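Local atomic coordinates of cellulase (Bacteroides salanitronis, PDB entry 6WQY), a protein that probably hydrolyses beta-1,4-glucan chains such as cellulose, through the glycosyl hydrolase family 5 domain that this chain represents. Residues A[192-204]-A[221-235]. Numbering follows the deposited sequence. Where two conformers were deposited one is given.
Sequences QYAVLNEWNQVFV and VPGYVTNIDLTVENF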
loop_
_atom_site.group_PDB
_atom_site.type_symbol
_atom_site.label_atom_id
_atom_site.label_comp_id
_atom_site.label_asym_id
_atom_site.label_seq_id
_atom_site.Cartn_x
_atom_site.Cartn_y
_atom_site.Cartn_z
ATOM N N GLN A 192 11.562 -12.081 -14.941
ATOM C CA GLN A 192 10.951 -10.890 -14.372
ATOM C C GLN A 192 10.781 -11.030 -12.861
ATOM O O GLN A 192 11.020 -10.063 -12.120
ATOM C CB GLN A 192 9.613 -10.584 -15.026
ATOM C CG GLN A 192 9.722 -10.017 -16.422
ATOM C CD GLN A 192 8.358 -9.665 -16.981
ATOM O OE1 GLN A 192 7.397 -9.502 -16.210
ATOM N NE2 GLN A 192 8.233 -9.547 -18.276
ATOM N N TYR A 193 10.349 -12.202 -12.365
ATOM C CA TYR A 193 10.218 -12.349 -10.917
ATOM C C TYR A 193 11.561 -12.151 -10.228
ATOM O O TYR A 193 11.642 -11.532 -9.148
ATOM C CB TYR A 193 9.658 -13.723 -10.546
ATOM C CG TYR A 193 8.292 -14.023 -11.114
ATOM C CD1 TYR A 193 7.288 -13.081 -11.123
ATOM C CD2 TYR A 193 8.017 -15.265 -11.669
ATOM C CE1 TYR A 193 6.047 -13.363 -11.667
ATOM C CE2 TYR A 193 6.787 -15.565 -12.213
ATOM C CZ TYR A 193 5.793 -14.603 -12.208
ATOM O OH TYR A 193 4.552 -14.833 -12.754
ATOM N N ALA A 194 12.626 -12.676 -10.830
ATOM C CA ALA A 194 13.951 -12.550 -10.247
ATOM C C ALA A 194 14.408 -11.099 -10.243
ATOM O O ALA A 194 15.011 -10.636 -9.271
ATOM C CB ALA A 194 14.953 -13.418 -11.007
ATOM N N VAL A 195 14.137 -10.366 -11.323
ATOM C CA VAL A 195 14.519 -8.959 -11.378
ATOM C C VAL A 195 13.824 -8.159 -10.285
ATOM O O VAL A 195 14.461 -7.340 -9.611
ATOM C CB VAL A 195 14.249 -8.387 -12.779
ATOM C CG1 VAL A 195 14.402 -6.877 -12.778
ATOM C CG2 VAL A 195 15.182 -9.020 -13.795
ATOM N N LEU A 196 12.524 -8.378 -10.081
ATOM C CA LEU A 196 11.834 -7.657 -9.015
ATOM C C LEU A 196 12.456 -7.983 -7.659
ATOM O O LEU A 196 12.650 -7.094 -6.814
ATOM C CB LEU A 196 10.343 -7.980 -9.038
ATOM C CG LEU A 196 9.532 -7.306 -7.940
ATOM C CD1 LEU A 196 9.679 -5.793 -7.907
ATOM C CD2 LEU A 196 8.051 -7.667 -8.093
ATOM N N ASN A 197 12.790 -9.246 -7.430
ATOM C CA ASN A 197 13.455 -9.594 -6.182
ATOM C C ASN A 197 14.801 -8.885 -6.047
ATOM O O ASN A 197 15.171 -8.450 -4.944
ATOM C CB ASN A 197 13.603 -11.109 -6.057
ATOM C CG ASN A 197 12.283 -11.803 -5.736
ATOM O OD1 ASN A 197 11.489 -11.313 -4.931
ATOM N ND2 ASN A 197 12.047 -12.951 -6.348
ATOM N N GLU A 198 15.542 -8.748 -7.153
ATOM C CA GLU A 198 16.795 -8.006 -7.136
ATOM C C GLU A 198 16.561 -6.540 -6.795
ATOM O O GLU A 198 17.338 -5.937 -6.037
ATOM C CB GLU A 198 17.493 -8.093 -8.505
ATOM C CG GLU A 198 18.002 -9.463 -8.891
ATOM C CD GLU A 198 18.513 -9.572 -10.338
ATOM O OE1 GLU A 198 18.695 -8.538 -11.040
ATOM O OE2 GLU A 198 18.748 -10.726 -10.784
ATOM N N TRP A 199 15.521 -5.937 -7.375
ATOM C CA TRP A 199 15.225 -4.538 -7.098
ATOM C C TRP A 199 14.906 -4.317 -5.630
ATOM O O TRP A 199 15.351 -3.325 -5.029
ATOM C CB TRP A 199 14.040 -4.080 -7.941
ATOM C CG TRP A 199 14.305 -3.946 -9.411
ATOM C CD1 TRP A 199 15.477 -4.123 -10.074
ATOM C CD2 TRP A 199 13.333 -3.593 -10.395
ATOM N NE1 TRP A 199 15.287 -3.882 -11.425
ATOM C CE2 TRP A 199 13.971 -3.567 -11.640
ATOM C CE3 TRP A 199 11.973 -3.294 -10.328
ATOM C CZ2 TRP A 199 13.289 -3.247 -12.820
ATOM C CZ3 TRP A 199 11.300 -2.985 -11.489
ATOM C CH2 TRP A 199 11.959 -2.953 -12.711
ATOM N N ASN A 200 14.129 -5.223 -5.029
ATOM C CA ASN A 200 13.835 -5.078 -3.612
ATOM C C ASN A 200 15.111 -5.143 -2.785
ATOM O O ASN A 200 15.249 -4.417 -1.788
ATOM C CB ASN A 200 12.830 -6.131 -3.158
ATOM C CG ASN A 200 11.404 -5.794 -3.562
ATOM O OD1 ASN A 200 11.055 -4.623 -3.754
ATOM N ND2 ASN A 200 10.566 -6.821 -3.661
ATOM N N GLN A 201 16.048 -6.009 -3.175
ATOM C CA GLN A 201 17.324 -6.081 -2.466
ATOM C C GLN A 201 18.111 -4.780 -2.601
ATOM O O GLN A 201 18.729 -4.313 -1.633
ATOM C CB GLN A 201 18.157 -7.253 -2.986
ATOM C CG GLN A 201 19.431 -7.492 -2.184
ATOM C CD GLN A 201 19.120 -8.031 -0.809
ATOM O OE1 GLN A 201 18.693 -9.175 -0.668
ATOM N NE2 GLN A 201 19.293 -7.208 0.216
ATOM N N VAL A 202 18.115 -4.186 -3.796
ATOM C CA VAL A 202 18.784 -2.900 -4.004
ATOM C C VAL A 202 18.207 -1.831 -3.087
ATOM O O VAL A 202 18.949 -1.038 -2.492
ATOM C CB VAL A 202 18.696 -2.497 -5.490
ATOM C CG1 VAL A 202 19.074 -1.035 -5.684
ATOM C CG2 VAL A 202 19.574 -3.403 -6.348
ATOM N N PHE A 203 16.877 -1.780 -2.987
ATOM C CA PHE A 203 16.203 -0.846 -2.086
ATOM C C PHE A 203 16.621 -1.064 -0.644
ATOM O O PHE A 203 17.019 -0.111 0.041
ATOM C CB PHE A 203 14.685 -1.017 -2.259
ATOM C CG PHE A 203 13.853 -0.621 -1.068
ATOM C CD1 PHE A 203 13.594 0.711 -0.769
ATOM C CD2 PHE A 203 13.294 -1.593 -0.267
ATOM C CE1 PHE A 203 12.795 1.050 0.317
ATOM C CE2 PHE A 203 12.499 -1.250 0.816
ATOM C CZ PHE A 203 12.241 0.077 1.091
ATOM N N VAL A 204 16.540 -2.304 -0.157
ATOM C CA VAL A 204 16.915 -2.556 1.234
ATOM C C VAL A 204 18.351 -2.113 1.477
ATOM O O VAL A 204 18.651 -1.393 2.440
ATOM C CB VAL A 204 16.711 -4.038 1.594
ATOM C CG1 VAL A 204 17.273 -4.342 2.981
ATOM C CG2 VAL A 204 15.246 -4.430 1.528
ATOM N N VAL A 221 8.201 -4.494 1.033
ATOM C CA VAL A 221 8.707 -4.988 -0.247
ATOM C C VAL A 221 7.619 -5.807 -0.929
ATOM O O VAL A 221 7.062 -6.722 -0.307
ATOM C CB VAL A 221 10.015 -5.787 -0.072
ATOM C CG1 VAL A 221 11.181 -4.832 0.145
ATOM C CG2 VAL A 221 9.919 -6.781 1.081
ATOM N N PRO A 222 7.292 -5.517 -2.199
ATOM C CA PRO A 222 6.185 -6.219 -2.845
ATOM C C PRO A 222 6.608 -7.403 -3.698
ATOM O O PRO A 222 7.752 -7.523 -4.145
ATOM C CB PRO A 222 5.574 -5.129 -3.738
ATOM C CG PRO A 222 6.788 -4.345 -4.194
ATOM C CD PRO A 222 7.683 -4.306 -2.950
ATOM N N GLY A 223 5.629 -8.268 -3.971
ATOM C CA GLY A 223 5.722 -9.243 -5.028
ATOM C C GLY A 223 5.127 -8.711 -6.317
ATOM O O GLY A 223 4.634 -7.583 -6.404
ATOM N N TYR A 224 5.162 -9.560 -7.340
ATOM C CA TYR A 224 4.781 -9.143 -8.682
ATOM C C TYR A 224 3.323 -8.712 -8.725
ATOM O O TYR A 224 2.436 -9.436 -8.255
ATOM C CB TYR A 224 5.067 -10.278 -9.672
ATOM C CG TYR A 224 5.098 -9.829 -11.117
ATOM C CD1 TYR A 224 3.950 -9.753 -11.878
ATOM C CD2 TYR A 224 6.306 -9.511 -11.737
ATOM C CE1 TYR A 224 3.982 -9.354 -13.194
ATOM C CE2 TYR A 224 6.347 -9.126 -13.061
ATOM C CZ TYR A 224 5.191 -9.070 -13.798
ATOM O OH TYR A 224 5.189 -8.697 -15.125
ATOM N N VAL A 225 3.107 -7.504 -9.263
ATOM C CA VAL A 225 1.817 -6.822 -9.389
ATOM C C VAL A 225 1.004 -6.862 -8.102
ATOM O O VAL A 225 -0.220 -6.730 -8.128
ATOM C CB VAL A 225 1.062 -7.239 -10.679
ATOM C CG1 VAL A 225 0.357 -8.586 -10.559
ATOM C CG2 VAL A 225 0.093 -6.148 -11.134
ATOM N N THR A 226 1.683 -6.935 -6.955
ATOM C CA THR A 226 1.061 -7.051 -5.629
ATOM C C THR A 226 0.001 -8.152 -5.569
ATOM O O THR A 226 -0.944 -8.082 -4.772
ATOM C CB THR A 226 0.549 -5.719 -5.067
ATOM O OG1 THR A 226 -0.452 -5.143 -5.913
ATOM C CG2 THR A 226 1.673 -4.735 -4.885
ATOM N N ASN A 227 0.171 -9.193 -6.365
ATOM C CA ASN A 227 -0.799 -10.281 -6.432
ATOM C C ASN A 227 -0.442 -11.371 -5.429
ATOM O O ASN A 227 0.698 -11.825 -5.381
ATOM C CB ASN A 227 -0.791 -10.856 -7.844
ATOM C CG ASN A 227 -1.716 -12.029 -7.982
ATOM O OD1 ASN A 227 -1.306 -13.192 -7.863
ATOM N ND2 ASN A 227 -2.984 -11.752 -8.210
ATOM N N ILE A 228 -1.411 -11.793 -4.618
ATOM C CA ILE A 228 -1.104 -12.778 -3.578
ATOM C C ILE A 228 -0.489 -14.054 -4.160
ATOM O O ILE A 228 0.520 -14.559 -3.648
ATOM C CB ILE A 228 -2.333 -13.067 -2.698
ATOM C CG1 ILE A 228 -2.555 -11.892 -1.736
ATOM C CG2 ILE A 228 -2.157 -14.382 -1.934
ATOM C CD1 ILE A 228 -3.825 -11.965 -0.925
ATOM N N ASP A 229 -1.079 -14.610 -5.217
ATOM C CA ASP A 229 -0.561 -15.873 -5.735
ATOM C C ASP A 229 0.852 -15.715 -6.284
ATOM O O ASP A 229 1.734 -16.548 -6.024
ATOM C CB ASP A 229 -1.505 -16.445 -6.786
ATOM C CG ASP A 229 -2.725 -17.057 -6.161
ATOM O OD1 ASP A 229 -2.576 -18.091 -5.477
ATOM O OD2 ASP A 229 -3.816 -16.466 -6.309
ATOM N N LEU A 230 1.091 -14.674 -7.073
ATOM C CA LEU A 230 2.427 -14.498 -7.634
ATOM C C LEU A 230 3.456 -14.169 -6.564
ATOM O O LEU A 230 4.651 -14.453 -6.743
ATOM C CB LEU A 230 2.438 -13.446 -8.734
ATOM C CG LEU A 230 1.574 -13.778 -9.946
ATOM C CD1 LEU A 230 1.702 -12.673 -10.989
ATOM C CD2 LEU A 230 1.962 -15.112 -10.563
ATOM N N THR A 231 3.014 -13.554 -5.466
ATOM C CA THR A 231 3.896 -13.255 -4.342
ATOM C C THR A 231 4.261 -14.536 -3.591
ATOM O O THR A 231 5.445 -14.852 -3.407
ATOM C CB THR A 231 3.225 -12.233 -3.418
ATOM O OG1 THR A 231 2.982 -11.028 -4.156
ATOM C CG2 THR A 231 4.100 -11.883 -2.219
ATOM N N VAL A 232 3.268 -15.319 -3.166
ATOM C CA VAL A 232 3.627 -16.530 -2.429
ATOM C C VAL A 232 4.462 -17.474 -3.291
ATOM O O VAL A 232 5.323 -18.197 -2.773
ATOM C CB VAL A 232 2.409 -17.241 -1.801
ATOM C CG1 VAL A 232 1.631 -16.282 -0.904
ATOM C CG2 VAL A 232 1.520 -17.853 -2.861
ATOM N N GLU A 233 4.227 -17.499 -4.605
ATOM C CA GLU A 233 4.960 -18.424 -5.463
ATOM C C GLU A 233 6.367 -17.951 -5.798
ATOM O O GLU A 233 7.266 -18.792 -5.953
ATOM C CB GLU A 233 4.167 -18.657 -6.755
ATOM C CG GLU A 233 2.820 -19.346 -6.512
ATOM C CD GLU A 233 1.815 -19.174 -7.643
ATOM O OE1 GLU A 233 2.145 -18.540 -8.666
ATOM O OE2 GLU A 233 0.678 -19.679 -7.495
ATOM N N ASN A 234 6.600 -16.652 -5.921
ATOM C CA ASN A 234 7.836 -16.163 -6.521
ATOM C C ASN A 234 8.604 -15.143 -5.703
ATOM O O ASN A 234 9.781 -14.897 -6.017
ATOM C CB ASN A 234 7.577 -15.579 -7.920
ATOM C CG ASN A 234 6.815 -16.533 -8.801
ATOM O OD1 ASN A 234 5.612 -16.334 -9.071
ATOM N ND2 ASN A 234 7.472 -17.560 -9.237
ATOM N N PHE A 235 8.009 -14.517 -4.698
ATOM C CA PHE A 235 8.721 -13.535 -3.885
ATOM C C PHE A 235 9.829 -14.211 -3.089
ATOM O O PHE A 235 9.649 -15.310 -2.557
ATOM C CB PHE A 235 7.714 -12.865 -2.940
ATOM C CG PHE A 235 8.328 -11.949 -1.918
ATOM C CD1 PHE A 235 8.753 -12.451 -0.713
ATOM C CD2 PHE A 235 8.414 -10.579 -2.133
ATOM C CE1 PHE A 235 9.301 -11.630 0.251
ATOM C CE2 PHE A 235 8.949 -9.748 -1.174
ATOM C CZ PHE A 235 9.401 -10.272 0.020
HETATM O O HOH W 1 9.108 -9.758 -5.469
#
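With CG opposite its carbonyl carbon (chi1 -60°), Tyr193 reaches off helix 191-209 to meet Tyr224, whose own CG lies opposite the backbone N. The rings form a T-shaped pair, planes at 88°: the CE1 edge of Tyr193 points into the face of Tyr224, 3.7 Å from its CG. Asn234 lies over one face of Tyr193, its CB 4.0 Å from the ring centroid in a CH-pi contact. Leu230 CD2 touches the hydroxyl, which is hydrogen-bonded to Asn185. Replacing Tyr193 by an alanine would remove the ring, and is likely to open a gap between Tyr224 and Asn234 and leave Asn185 without its hydroxyl partner. Tyr224 is fixed at its far end, where OH donates to Gln192 OE1 over 2.6 Å. Two asparagines grip the backbone: Asn197 ND2 donates to Asn234 O at 3.0 Å, nearly straight at 164°, and Asn200 ND2 to Pro222 O at 2.9 Å. A water donates to both Asn197 OD1 and Pro222 O, bridging the segments. Phe203 CE2 packs 3.9 Å from Val221 CG1. Thus the helix after the fourth strand packs on the fifth, 219-222, and its helix-bearing loop, following the alternating beta/alpha order of the family 5 TIM barrel.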